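Local coordinates for protein putative citrate lyase, alfa subunit (PDB 2HJ0) that belongs to the citrate lyase alpha-subunit (CitF) family and forms a two-chain assembly, each chain built on two mixed, mostly parallel beta sheets flanked by helices, at residues A[172-177]-A[222-228]; A[33-39]-A[197-202]; A[377-381]-A[470-474]; A[5-9]-A[427-431]. One frame throughout, in Å; residues are numbered along the deposited sequence.

In the fold
The four contacts form two pairs. Interactions 1 and 2 touch each other at one side of the chain, and both also meet the second subunit. They are buried and rich in polar groups. Amide and carboxylate hydrogen bonds fix loops around strands 227-230 and 202-207 of the ten-strand sheet. Interactions 3 and 4 also touch each other, through D378 and V428, on the far side from interaction 1. They are partly buried and meet no other chain. Interaction 3 is apolar packing beside the nine-strand sheet. Interaction 4 inserts an arginine from the N-terminal segment. About 51 Å separates the centres of interactions 1 and 3.

Interaction 1 of 4, residues A[172-177]-A[222-228]; sequences SDAYGN and QTDVDYI
N177 and Q222 are joined by two hydrogen bonds that use both ends of the N177 amide. N177 ND2 gives to Q222 OE1 at 2.8 Å, in the carbonyl plane of Q222 and on a lone pair. Q222 N gives to N177 OD1 at 3.1 Å, from above the N177 carbonyl plane and not on a lone pair. The two side chains lie side by side and point the same way. Q222 OE1 is also hydrogen-bonded to Y213 OH, and Q222 NE2 to G361 O of the second subunit. These partners fix the rotation of the Q222 amide.

A second polar group sits inside the loop. D173 OD2 receives N177 ND2 at 2.8 Å on its syn lone pair. D173 OD1 takes Y175 N and N177 N from opposite faces of the carboxylate, and the bond to Y175 N closes an Asx turn. D173 thus positions the asparagine that meets Q222.

The aromatic contact is edge-on. Q222 NE2 lies near the ring plane of Y175, 3.5 Å from Y175 CD2, with ring and amide planes 87° apart. K47 makes a cation-pi contact with the same ring.

Two aliphatic side chains pack against the G176 backbone. V225 CG2 comes 3.4 Å from G176 O. I228 CD1 reaches in 3.6 Å from G176 N, carried there by a CG1 that lies anti to the carbonyl carbon (chi1 -61°).

Strand 227-230 runs between strands 202-207 and 48-49 of the ten-strand sheet. V225 also touches I205, A174 packs on L48, and M353 of the second subunit packs on N177.

Interaction 2 of 4, residues A[33-39]-A[197-202]; sequences ESSRQVK and AKYADQ
E33 meets Y199 through a hydrogen bond from Y199 OH to E33 OE2, 2.5 Å long. The hydroxyl comes from the anti side of the carboxylate, 31° out of its plane. E33 is extended and crosses the tyrosine at about a right angle, with its carboxylate at the ring edge. Its other oxygen, OE1, forms a salt bridge with R36 of the second subunit.

S34 follows along the same edge. S34 O is 3.9 Å from Y199 CD1, near the ring plane.

R36 then lies along the end of the helix. Its CG sits between the backbone N and the carbonyl carbon (chi1 51°), and the chain runs straight on to NE. R36 CD passes 3.4 Å from K198 O and 3.6 Å from A200 O. Beyond the two segments, R36 NE pairs with E33 of the second subunit.

At Q37 the contact is again a hydrogen bond. Q37 N gives to D201 OD1 at 2.7 Å, and the bond is nearly straight (170°). It meets the oxygen from above the carboxylate plane. K39 ends the walk, its extended chain crossing Q202 obliquely.

The second segment covers the end of helix 191-199 and the turn into strand 202-207. Y199 also packs on helix 148-157, and A197 and A200 on strand 164-169. Q37 and V38 pair in an antiparallel ladder with a strand of the second subunit, and a small sheet at strand 37-38 runs on across the interface.

Interaction 3 of 4, residues A[377-381]-A[470-474]; sequences VDTNF and IEELK
I470 packs on the turn from D378 to F381, an apolar contact between the first turn of helix 470-481 and the loop joining strands 376-377 and 383-384. No hydrogen bond crosses it.

The isoleucine branches take different partners. I470 CG1 stands over one face of the F381 ring, a CH-pi contact 4.3 Å from the centroid and 13° off the normal. It lies anti to the backbone N (chi1 -171°), and it also reaches D378 O at 3.3 Å. I470 CG2 turns to the next residue and meets T379 O at 3.2 Å. I470 CB is 3.5 Å from F381 CE2. The two side chains slide past each other in opposite directions. I470 CD1 reaches on to V377 CG2 at 4.3 Å.

T379 is flanked by more of the helix. E471 bends at chi2, and its OE2 comes 3.7 Å from T379 CB. T379 CG2 touches K474 CB at 4.2 Å.

The loop holds its own shape. F381 N bonds to D378 O across the turn. D378 OD1 accepts from N380 N at 2.7 Å, and it also receives N382 N. Behind the contact F381 packs on V441 of strand 440-442, inside the nine-strand sheet, and on N450. L473 of the same helix also touches V441. Helix 470-481 starts just after strand 467-468, an outermost strand of that sheet within the chain.

The turn is a type I beta turn from D378 to F381, combined with an Asx turn made by the D378 carboxylate.

Interaction 4 of 4, residues A[5-9]-A[427-431]; sequences KLGRD and KVNTV
R8 places its guanidinium against the backbone of 428-429 and against V431. V431 CG2 lies over the centre of one face, 3.4 Å from R8 CZ. At the edge, R8 NH1 gives a weak hydrogen bond to N429 O at 3.0 Å, with an angle of 121°. V428 O takes two more weak bonds, from R8 NH1 and R8 NH2, each 3.4 Å long. The group is therefore met by apolar packing on one face and by carbonyl oxygens at its edge.

R8 gets there by folding. The chain bends at both chi2 and chi3 (-44° and -55°), and this turns one face of the guanidinium to V431 CG2.

The stronger polar partner lies outside both segments. R8 NH1 forms a salt bridge with D506 OD2, and V431 N bonds to the same oxygen. D506 thus bridges the R8 side chain and the V431 backbone, and probably fixes one against the other.

K427 is extended, and its NZ is 5.4 Å from R8 NH2. Its approach to G7 is too close in the model and is doubtful.

Further out, T430 OG1 bonds to T387 OG1 and N429 N bonds to E376 OE1, which hold the loop between strands 421-422 and 440-442. D9 O bonds to R509. L6 and V431 both touch I505, so strand 504-511 backs both segments.

The N-terminal segment makes an inverse gamma turn centred on G7, with a weak bond from R8 N to L6 O. It leads into helix 12-17, and its contact with 427-431 is carried mainly by the buried R8.

Interaction 1 of 4, residues A[172-177]-A[222-228]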
loop_
_atom_site.group_PDB
_atom_site.type_symbol
_atom_site.label_atom_id
_atom_site.label_comp_id
_atom_site.label_asym_id
_atom_site.label_seq_id
_atom_site.Cartn_x
_atom_site.Cartn_y
_atom_site.Cartn_z
ATOM N N SER A 172 -6.130 -16.014 -3.528
ATOM C CA SER A 172 -5.677 -15.600 -2.208
ATOM C C SER A 172 -5.060 -16.775 -1.451
ATOM O O SER A 172 -5.447 -17.921 -1.673
ATOM C CB SER A 172 -6.867 -15.060 -1.418
ATOM O OG SER A 172 -6.542 -14.891 -0.050
ATOM N N ASP A 173 -4.086 -16.516 -0.584
ATOM C CA ASP A 173 -3.527 -17.616 0.198
ATOM C C ASP A 173 -4.349 -17.688 1.473
ATOM O O ASP A 173 -5.307 -16.937 1.633
ATOM C CB ASP A 173 -2.042 -17.410 0.535
ATOM C CG ASP A 173 -1.737 -16.026 1.074
ATOM O OD1 ASP A 173 -2.549 -15.501 1.877
ATOM O OD2 ASP A 173 -0.664 -15.481 0.698
ATOM N N ALA A 174 -3.976 -18.584 2.375
ATOM C CA ALA A 174 -4.714 -18.744 3.611
ATOM C C ALA A 174 -4.281 -17.732 4.643
ATOM O O ALA A 174 -4.456 -17.936 5.841
ATOM C CB ALA A 174 -4.536 -20.146 4.154
ATOM N N TYR A 175 -3.716 -16.630 4.187
ATOM C CA TYR A 175 -3.300 -15.608 5.127
ATOM C C TYR A 175 -3.789 -14.235 4.698
ATOM O O TYR A 175 -3.636 -13.271 5.447
ATOM C CB TYR A 175 -1.780 -15.613 5.271
ATOM C CG TYR A 175 -1.310 -15.411 6.694
ATOM C CD1 TYR A 175 -1.829 -16.182 7.737
ATOM C CD2 TYR A 175 -0.315 -14.491 6.995
ATOM C CE1 TYR A 175 -1.361 -16.051 9.036
ATOM C CE2 TYR A 175 0.156 -14.352 8.300
ATOM C CZ TYR A 175 -0.370 -15.142 9.313
ATOM O OH TYR A 175 0.125 -15.040 10.595
ATOM N N GLY A 176 -4.352 -14.147 3.486
ATOM C CA GLY A 176 -4.873 -12.877 2.995
ATOM C C GLY A 176 -4.270 -12.190 1.767
ATOM O O GLY A 176 -4.887 -11.266 1.227
ATOM N N ASN A 177 -3.069 -12.576 1.337
ATOM C CA ASN A 177 -2.480 -11.959 0.147
ATOM C C ASN A 177 -3.373 -12.344 -1.046
ATOM O O ASN A 177 -3.492 -13.523 -1.387
ATOM C CB ASN A 177 -1.056 -12.467 -0.080
ATOM C CG ASN A 177 -0.110 -12.089 1.047
ATOM O OD1 ASN A 177 0.135 -10.904 1.305
ATOM N ND2 ASN A 177 0.434 -13.098 1.724
ATOM N N GLN A 222 -1.703 -9.428 3.365
ATOM C CA GLN A 222 -2.204 -10.197 4.499
ATOM C C GLN A 222 -2.432 -9.269 5.700
ATOM O O GLN A 222 -3.284 -9.545 6.550
ATOM C CB GLN A 222 -1.199 -11.306 4.861
ATOM C CG GLN A 222 0.216 -10.768 5.158
ATOM C CD GLN A 222 1.299 -11.830 5.184
ATOM O OE1 GLN A 222 1.522 -12.507 4.192
ATOM N NE2 GLN A 222 1.986 -11.967 6.317
ATOM N N THR A 223 -1.687 -8.163 5.744
ATOM C CA THR A 223 -1.794 -7.206 6.838
ATOM C C THR A 223 -3.082 -6.403 6.848
ATOM O O THR A 223 -3.342 -5.656 7.795
ATOM C CB THR A 223 -0.624 -6.216 6.838
ATOM O OG1 THR A 223 -0.437 -5.704 5.515
ATOM C CG2 THR A 223 0.645 -6.888 7.321
ATOM N N ASP A 224 -3.891 -6.545 5.805
ATOM C CA ASP A 224 -5.167 -5.836 5.749
ATOM C C ASP A 224 -6.332 -6.808 5.847
ATOM O O ASP A 224 -7.478 -6.386 5.909
ATOM C CB ASP A 224 -5.306 -5.062 4.435
ATOM C CG ASP A 224 -4.425 -3.831 4.377
ATOM O OD1 ASP A 224 -3.870 -3.435 5.433
ATOM O OD2 ASP A 224 -4.294 -3.242 3.267
ATOM N N VAL A 225 -6.038 -8.103 5.879
ATOM C CA VAL A 225 -7.092 -9.104 5.897
ATOM C C VAL A 225 -7.264 -9.802 7.240
ATOM O O VAL A 225 -6.291 -10.082 7.923
ATOM C CB VAL A 225 -6.812 -10.144 4.787
ATOM C CG1 VAL A 225 -7.912 -11.172 4.723
ATOM C CG2 VAL A 225 -6.657 -9.420 3.448
ATOM N N ASP A 226 -8.502 -10.081 7.628
ATOM C CA ASP A 226 -8.727 -10.752 8.893
ATOM C C ASP A 226 -9.094 -12.208 8.691
ATOM O O ASP A 226 -8.590 -13.087 9.387
ATOM C CB ASP A 226 -9.828 -10.035 9.695
ATOM C CG ASP A 226 -9.414 -8.636 10.124
ATOM O OD1 ASP A 226 -8.636 -8.505 11.097
ATOM O OD2 ASP A 226 -9.854 -7.666 9.469
ATOM N N TYR A 227 -9.960 -12.464 7.721
ATOM C CA TYR A 227 -10.412 -13.826 7.466
ATOM C C TYR A 227 -10.511 -14.137 5.980
ATOM O O TYR A 227 -10.747 -13.249 5.151
ATOM C CB TYR A 227 -11.779 -14.039 8.123
ATOM C CG TYR A 227 -11.763 -13.934 9.630
ATOM C CD1 TYR A 227 -11.097 -14.879 10.400
ATOM C CD2 TYR A 227 -12.431 -12.903 10.291
ATOM C CE1 TYR A 227 -11.096 -14.808 11.800
ATOM C CE2 TYR A 227 -12.436 -12.822 11.702
ATOM C CZ TYR A 227 -11.765 -13.787 12.443
ATOM O OH TYR A 227 -11.768 -13.753 13.815
ATOM N N ILE A 228 -10.311 -15.407 5.652
ATOM C CA ILE A 228 -10.398 -15.852 4.279
ATOM C C ILE A 228 -11.374 -17.007 4.212
ATOM O O ILE A 228 -11.307 -17.934 5.014
ATOM C CB ILE A 228 -9.055 -16.338 3.734
ATOM C CG1 ILE A 228 -8.026 -15.211 3.772
ATOM C CG2 ILE A 228 -9.233 -16.816 2.313
ATOM C CD1 ILE A 228 -7.399 -14.988 5.126
#

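Interaction 2 of 4, residues A[33-39]-A[197-202]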
loop_
_atom_site.group_PDB
_atom_site.type_symbol
_atom_site.label_atom_id
_atom_site.label_comp_id
_atom_site.label_asym_id
_atom_site.label_seq_id
_atom_site.Cartn_x
_atom_site.Cartn_y
_atom_site.Cartn_z
ATOM N N GLU A 33 -6.695 11.676 8.770
ATOM C CA GLU A 33 -7.077 10.482 8.039
ATOM C C GLU A 33 -7.741 9.493 8.980
ATOM O O GLU A 33 -7.475 9.469 10.185
ATOM C CB GLU A 33 -5.847 9.845 7.396
ATOM C CG GLU A 33 -6.127 8.550 6.646
ATOM C CD GLU A 33 -4.867 7.925 6.075
ATOM O OE1 GLU A 33 -3.892 7.731 6.835
ATOM O OE2 GLU A 33 -4.852 7.625 4.866
ATOM N N SER A 34 -8.621 8.679 8.422
ATOM C CA SER A 34 -9.329 7.668 9.193
ATOM C C SER A 34 -8.358 6.588 9.689
ATOM O O SER A 34 -7.405 6.246 9.000
ATOM C CB SER A 34 -10.407 7.052 8.295
ATOM O OG SER A 34 -10.977 5.883 8.857
ATOM N N SER A 35 -8.579 6.076 10.893
ATOM C CA SER A 35 -7.740 4.996 11.423
ATOM C C SER A 35 -8.700 3.840 11.741
ATOM O O SER A 35 -9.858 4.064 12.104
ATOM C CB SER A 35 -6.990 5.428 12.692
ATOM O OG SER A 35 -7.885 5.681 13.765
ATOM N N ARG A 36 -8.213 2.612 11.618
ATOM C CA ARG A 36 -9.034 1.436 11.849
ATOM C C ARG A 36 -8.738 0.744 13.171
ATOM O O ARG A 36 -7.700 0.980 13.781
ATOM C CB ARG A 36 -8.835 0.454 10.686
ATOM C CG ARG A 36 -7.380 0.183 10.411
ATOM C CD ARG A 36 -7.104 -0.453 9.058
ATOM N NE ARG A 36 -5.651 -0.601 8.907
ATOM C CZ ARG A 36 -5.030 -1.709 8.514
ATOM N NH1 ARG A 36 -3.704 -1.723 8.429
ATOM N NH2 ARG A 36 -5.730 -2.794 8.203
ATOM N N GLN A 37 -9.678 -0.096 13.606
ATOM C CA GLN A 37 -9.557 -0.871 14.840
ATOM C C GLN A 37 -9.029 -2.254 14.480
ATOM O O GLN A 37 -9.795 -3.156 14.121
ATOM C CB GLN A 37 -10.914 -1.004 15.518
ATOM C CG GLN A 37 -11.247 0.120 16.453
ATOM C CD GLN A 37 -10.643 -0.070 17.828
ATOM O OE1 GLN A 37 -10.680 0.839 18.656
ATOM N NE2 GLN A 37 -10.093 -1.257 18.086
ATOM N N VAL A 38 -7.712 -2.395 14.586
ATOM C CA VAL A 38 -7.005 -3.626 14.269
ATOM C C VAL A 38 -7.053 -4.708 15.346
ATOM O O VAL A 38 -6.875 -4.419 16.525
ATOM C CB VAL A 38 -5.532 -3.320 13.994
ATOM C CG1 VAL A 38 -4.783 -4.594 13.655
ATOM C CG2 VAL A 38 -5.428 -2.307 12.877
ATOM N N LYS A 39 -7.294 -5.949 14.929
ATOM C CA LYS A 39 -7.307 -7.075 15.853
ATOM C C LYS A 39 -6.054 -7.899 15.565
ATOM O O LYS A 39 -6.003 -8.662 14.601
ATOM C CB LYS A 39 -8.554 -7.939 15.655
ATOM C CG LYS A 39 -9.859 -7.268 16.076
ATOM C CD LYS A 39 -11.054 -8.203 15.882
ATOM C CE LYS A 39 -12.297 -7.707 16.628
ATOM N NZ LYS A 39 -13.432 -8.684 16.498
ATOM N N ALA A 197 -10.064 -2.509 1.984
ATOM C CA ALA A 197 -9.200 -3.294 2.850
ATOM C C ALA A 197 -8.199 -2.456 3.600
ATOM O O ALA A 197 -7.590 -2.917 4.561
ATOM C CB ALA A 197 -8.477 -4.347 2.037
ATOM N N LYS A 198 -8.026 -1.223 3.163
ATOM C CA LYS A 198 -7.069 -0.332 3.794
ATOM C C LYS A 198 -7.671 0.474 4.949
ATOM O O LYS A 198 -6.989 0.773 5.921
ATOM C CB LYS A 198 -6.503 0.586 2.717
ATOM C CG LYS A 198 -5.479 1.593 3.165
ATOM C CD LYS A 198 -4.861 2.281 1.934
ATOM C CE LYS A 198 -4.241 1.240 0.963
ATOM N NZ LYS A 198 -3.646 1.804 -0.296
ATOM N N TYR A 199 -8.954 0.799 4.858
ATOM C CA TYR A 199 -9.588 1.580 5.905
ATOM C C TYR A 199 -10.627 0.862 6.763
ATOM O O TYR A 199 -11.003 1.355 7.819
ATOM C CB TYR A 199 -10.218 2.815 5.283
ATOM C CG TYR A 199 -9.203 3.773 4.756
ATOM C CD1 TYR A 199 -8.487 4.610 5.620
ATOM C CD2 TYR A 199 -8.935 3.839 3.393
ATOM C CE1 TYR A 199 -7.520 5.497 5.125
ATOM C CE2 TYR A 199 -7.980 4.711 2.885
ATOM C CZ TYR A 199 -7.273 5.538 3.750
ATOM O OH TYR A 199 -6.327 6.401 3.247
ATOM N N ALA A 200 -11.098 -0.289 6.307
ATOM C CA ALA A 200 -12.102 -1.043 7.044
ATOM C C ALA A 200 -11.514 -1.628 8.325
ATOM O O ALA A 200 -10.312 -1.914 8.398
ATOM C CB ALA A 200 -12.666 -2.168 6.163
ATOM N N ASP A 201 -12.359 -1.797 9.339
ATOM C CA ASP A 201 -11.895 -2.367 10.597
ATOM C C ASP A 201 -11.570 -3.844 10.427
ATOM O O ASP A 201 -10.484 -4.299 10.778
ATOM C CB ASP A 201 -12.941 -2.182 11.691
ATOM C CG ASP A 201 -12.892 -0.802 12.298
ATOM O OD1 ASP A 201 -11.878 -0.095 12.096
ATOM O OD2 ASP A 201 -13.862 -0.420 12.991
ATOM N N GLN A 202 -12.529 -4.584 9.893
ATOM C CA GLN A 202 -12.338 -5.989 9.641
ATOM C C GLN A 202 -12.567 -6.271 8.158
ATOM O O GLN A 202 -13.527 -5.774 7.548
ATOM C CB GLN A 202 -13.282 -6.815 10.507
ATOM C CG GLN A 202 -12.680 -7.149 11.835
ATOM C CD GLN A 202 -13.451 -8.197 12.548
ATOM O OE1 GLN A 202 -14.598 -7.988 12.923
ATOM N NE2 GLN A 202 -12.834 -9.351 12.744
#

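Interaction 3 of 4, residues A[377-381]-A[470-474]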
loop_
_atom_site.group_PDB
_atom_site.type_symbol
_atom_site.label_atom_id
_atom_site.label_comp_id
_atom_site.label_asym_id
_atom_site.label_seq_id
_atom_site.Cartn_x
_atom_site.Cartn_y
_atom_site.Cartn_z
ATOM N N VAL A 377 -27.864 16.891 -20.749
ATOM C CA VAL A 377 -26.939 18.003 -20.609
ATOM C C VAL A 377 -27.739 19.245 -20.970
ATOM O O VAL A 377 -28.206 19.372 -22.096
ATOM C CB VAL A 377 -25.692 17.809 -21.524
ATOM C CG1 VAL A 377 -26.119 17.292 -22.874
ATOM C CG2 VAL A 377 -24.924 19.108 -21.652
ATOM N N ASP A 378 -27.926 20.138 -19.996
ATOM C CA ASP A 378 -28.706 21.350 -20.223
ATOM C C ASP A 378 -27.902 22.503 -20.815
ATOM O O ASP A 378 -26.729 22.341 -21.148
ATOM C CB ASP A 378 -29.408 21.798 -18.933
ATOM C CG ASP A 378 -28.446 22.063 -17.795
ATOM O OD1 ASP A 378 -27.402 22.712 -18.039
ATOM O OD2 ASP A 378 -28.744 21.637 -16.647
ATOM N N THR A 379 -28.546 23.658 -20.957
ATOM C CA THR A 379 -27.900 24.831 -21.530
ATOM C C THR A 379 -26.897 25.481 -20.575
ATOM O O THR A 379 -26.353 26.552 -20.851
ATOM C CB THR A 379 -28.935 25.896 -21.936
ATOM O OG1 THR A 379 -29.581 26.400 -20.763
ATOM C CG2 THR A 379 -29.973 25.303 -22.874
ATOM N N ASN A 380 -26.667 24.844 -19.442
ATOM C CA ASN A 380 -25.708 25.370 -18.483
ATOM C C ASN A 380 -24.505 24.445 -18.427
ATOM O O ASN A 380 -23.617 24.599 -17.585
ATOM C CB ASN A 380 -26.348 25.488 -17.103
ATOM C CG ASN A 380 -27.020 26.835 -16.897
ATOM O OD1 ASN A 380 -27.656 27.374 -17.815
ATOM N ND2 ASN A 380 -26.891 27.385 -15.690
ATOM N N PHE A 381 -24.495 23.489 -19.347
ATOM C CA PHE A 381 -23.441 22.503 -19.453
ATOM C C PHE A 381 -23.426 21.465 -18.332
ATOM O O PHE A 381 -22.458 20.717 -18.186
ATOM C CB PHE A 381 -22.091 23.209 -19.582
ATOM C CG PHE A 381 -21.818 23.721 -20.972
ATOM C CD1 PHE A 381 -21.230 22.891 -21.932
ATOM C CD2 PHE A 381 -22.204 25.009 -21.345
ATOM C CE1 PHE A 381 -21.030 23.330 -23.251
ATOM C CE2 PHE A 381 -22.013 25.463 -22.664
ATOM C CZ PHE A 381 -21.423 24.618 -23.619
ATOM N N ILE A 470 -24.452 25.882 -26.787
ATOM C CA ILE A 470 -25.205 24.815 -26.150
ATOM C C ILE A 470 -26.709 25.052 -26.379
ATOM O O ILE A 470 -27.472 24.097 -26.534
ATOM C CB ILE A 470 -24.863 24.723 -24.616
ATOM C CG1 ILE A 470 -25.476 23.471 -24.001
ATOM C CG2 ILE A 470 -25.394 25.933 -23.885
ATOM C CD1 ILE A 470 -25.012 22.184 -24.631
ATOM N N GLU A 471 -27.134 26.314 -26.431
ATOM C CA GLU A 471 -28.550 26.612 -26.655
ATOM C C GLU A 471 -29.014 26.139 -28.025
ATOM O O GLU A 471 -30.146 25.671 -28.185
ATOM C CB GLU A 471 -28.842 28.112 -26.532
ATOM C CG GLU A 471 -28.697 28.689 -25.130
ATOM C CD GLU A 471 -27.240 28.860 -24.709
ATOM O OE1 GLU A 471 -26.421 29.302 -25.555
ATOM O OE2 GLU A 471 -26.928 28.569 -23.525
ATOM N N GLU A 472 -28.145 26.272 -29.018
ATOM C CA GLU A 472 -28.490 25.841 -30.367
ATOM C C GLU A 472 -28.634 24.332 -30.454
ATOM O O GLU A 472 -29.458 23.833 -31.218
ATOM C CB GLU A 472 -27.444 26.316 -31.361
ATOM C CG GLU A 472 -27.444 27.805 -31.531
ATOM C CD GLU A 472 -26.337 28.268 -32.441
ATOM O OE1 GLU A 472 -25.176 27.865 -32.209
ATOM O OE2 GLU A 472 -26.617 29.041 -33.383
ATOM N N LEU A 473 -27.837 23.607 -29.675
ATOM C CA LEU A 473 -27.917 22.155 -29.668
ATOM C C LEU A 473 -29.268 21.711 -29.110
ATOM O O LEU A 473 -29.873 20.770 -29.611
ATOM C CB LEU A 473 -26.790 21.562 -28.820
ATOM C CG LEU A 473 -25.389 21.630 -29.419
ATOM C CD1 LEU A 473 -24.397 21.007 -28.454
ATOM C CD2 LEU A 473 -25.357 20.895 -30.756
ATOM N N LYS A 474 -29.723 22.406 -28.071
ATOM C CA LYS A 474 -30.989 22.102 -27.436
ATOM C C LYS A 474 -32.125 22.330 -28.423
ATOM O O LYS A 474 -32.983 21.462 -28.610
ATOM C CB LYS A 474 -31.173 22.972 -26.196
ATOM C CG LYS A 474 -32.406 22.644 -25.380
ATOM C CD LYS A 474 -33.622 23.399 -25.871
ATOM C CE LYS A 474 -33.465 24.868 -25.595
ATOM N NZ LYS A 474 -34.611 25.631 -26.124
#

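Interaction 4 of 4, residues A[5-9]-A[427-431]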
loop_
_atom_site.group_PDB
_atom_site.type_symbol
_atom_site.label_atom_id
_atom_site.label_comp_id
_atom_site.label_asym_id
_atom_site.label_seq_id
_atom_site.Cartn_x
_atom_site.Cartn_y
_atom_site.Cartn_z
ATOM N N LYS A 5 -26.877 27.582 -5.562
ATOM C CA LYS A 5 -26.075 27.940 -6.737
ATOM C C LYS A 5 -26.848 27.724 -8.051
ATOM O O LYS A 5 -27.334 28.681 -8.658
ATOM C CB LYS A 5 -24.763 27.127 -6.743
ATOM C CG LYS A 5 -24.280 26.718 -5.345
ATOM C CD LYS A 5 -22.784 26.425 -5.295
ATOM C CE LYS A 5 -21.954 27.705 -5.242
ATOM N NZ LYS A 5 -20.529 27.414 -4.903
ATOM N N LEU A 6 -26.957 26.469 -8.477
ATOM C CA LEU A 6 -27.674 26.118 -9.699
ATOM C C LEU A 6 -29.178 26.111 -9.447
ATOM O O LEU A 6 -29.628 26.337 -8.321
ATOM C CB LEU A 6 -27.240 24.733 -10.177
ATOM C CG LEU A 6 -25.812 24.574 -10.700
ATOM C CD1 LEU A 6 -25.323 23.168 -10.415
ATOM C CD2 LEU A 6 -25.774 24.897 -12.201
ATOM N N GLY A 7 -29.951 25.839 -10.496
ATOM C CA GLY A 7 -31.400 25.796 -10.364
ATOM C C GLY A 7 -31.872 24.488 -9.754
ATOM O O GLY A 7 -32.753 23.822 -10.302
ATOM N N ARG A 8 -31.286 24.128 -8.610
ATOM C CA ARG A 8 -31.624 22.887 -7.909
ATOM C C ARG A 8 -32.559 23.106 -6.716
ATOM O O ARG A 8 -32.401 24.057 -5.956
ATOM C CB ARG A 8 -30.342 22.193 -7.427
ATOM C CG ARG A 8 -29.196 22.183 -8.438
ATOM C CD ARG A 8 -29.677 21.841 -9.823
ATOM N NE ARG A 8 -30.400 20.577 -9.843
ATOM C CZ ARG A 8 -31.067 20.129 -10.898
ATOM N NH1 ARG A 8 -31.702 18.966 -10.843
ATOM N NH2 ARG A 8 -31.098 20.856 -12.010
ATOM N N ASP A 9 -33.526 22.210 -6.552
ATOM C CA ASP A 9 -34.472 22.318 -5.452
ATOM C C ASP A 9 -34.093 21.365 -4.312
ATOM O O ASP A 9 -34.768 20.370 -4.064
ATOM C CB ASP A 9 -35.889 22.011 -5.960
ATOM C CG ASP A 9 -36.978 22.542 -5.035
ATOM O OD1 ASP A 9 -37.107 22.029 -3.898
ATOM O OD2 ASP A 9 -37.706 23.480 -5.446
ATOM N N LYS A 427 -32.895 21.968 -18.796
ATOM C CA LYS A 427 -32.568 21.677 -17.411
ATOM C C LYS A 427 -32.578 20.168 -17.214
ATOM O O LYS A 427 -33.547 19.505 -17.570
ATOM C CB LYS A 427 -33.610 22.335 -16.512
ATOM C CG LYS A 427 -33.211 22.503 -15.069
ATOM C CD LYS A 427 -34.302 23.266 -14.321
ATOM C CE LYS A 427 -33.814 23.804 -12.986
ATOM N NZ LYS A 427 -34.758 24.822 -12.438
ATOM N N VAL A 428 -31.508 19.619 -16.655
ATOM C CA VAL A 428 -31.440 18.180 -16.434
ATOM C C VAL A 428 -32.208 17.775 -15.183
ATOM O O VAL A 428 -32.258 18.526 -14.204
ATOM C CB VAL A 428 -29.979 17.713 -16.285
ATOM C CG1 VAL A 428 -29.178 18.081 -17.526
ATOM C CG2 VAL A 428 -29.362 18.339 -15.059
ATOM N N ASN A 429 -32.814 16.592 -15.220
ATOM C CA ASN A 429 -33.561 16.078 -14.073
ATOM C C ASN A 429 -32.640 15.935 -12.863
ATOM O O ASN A 429 -32.983 16.378 -11.764
ATOM C CB ASN A 429 -34.196 14.722 -14.407
ATOM C CG ASN A 429 -35.406 14.856 -15.330
ATOM O OD1 ASN A 429 -35.685 13.967 -16.161
ATOM N ND2 ASN A 429 -36.143 15.970 -15.184
ATOM N N THR A 430 -31.478 15.312 -13.062
ATOM C CA THR A 430 -30.509 15.127 -11.980
ATOM C C THR A 430 -29.139 15.659 -12.404
ATOM O O THR A 430 -28.720 15.454 -13.534
ATOM C CB THR A 430 -30.333 13.640 -11.609
ATOM O OG1 THR A 430 -31.612 13.010 -11.505
ATOM C CG2 THR A 430 -29.603 13.520 -10.278
ATOM N N VAL A 431 -28.440 16.331 -11.499
ATOM C CA VAL A 431 -27.123 16.860 -11.823
ATOM C C VAL A 431 -26.008 16.074 -11.149
ATOM O O VAL A 431 -25.955 15.994 -9.921
ATOM C CB VAL A 431 -26.967 18.320 -11.376
ATOM C CG1 VAL A 431 -25.556 18.806 -11.668
ATOM C CG2 VAL A 431 -27.983 19.190 -12.063
#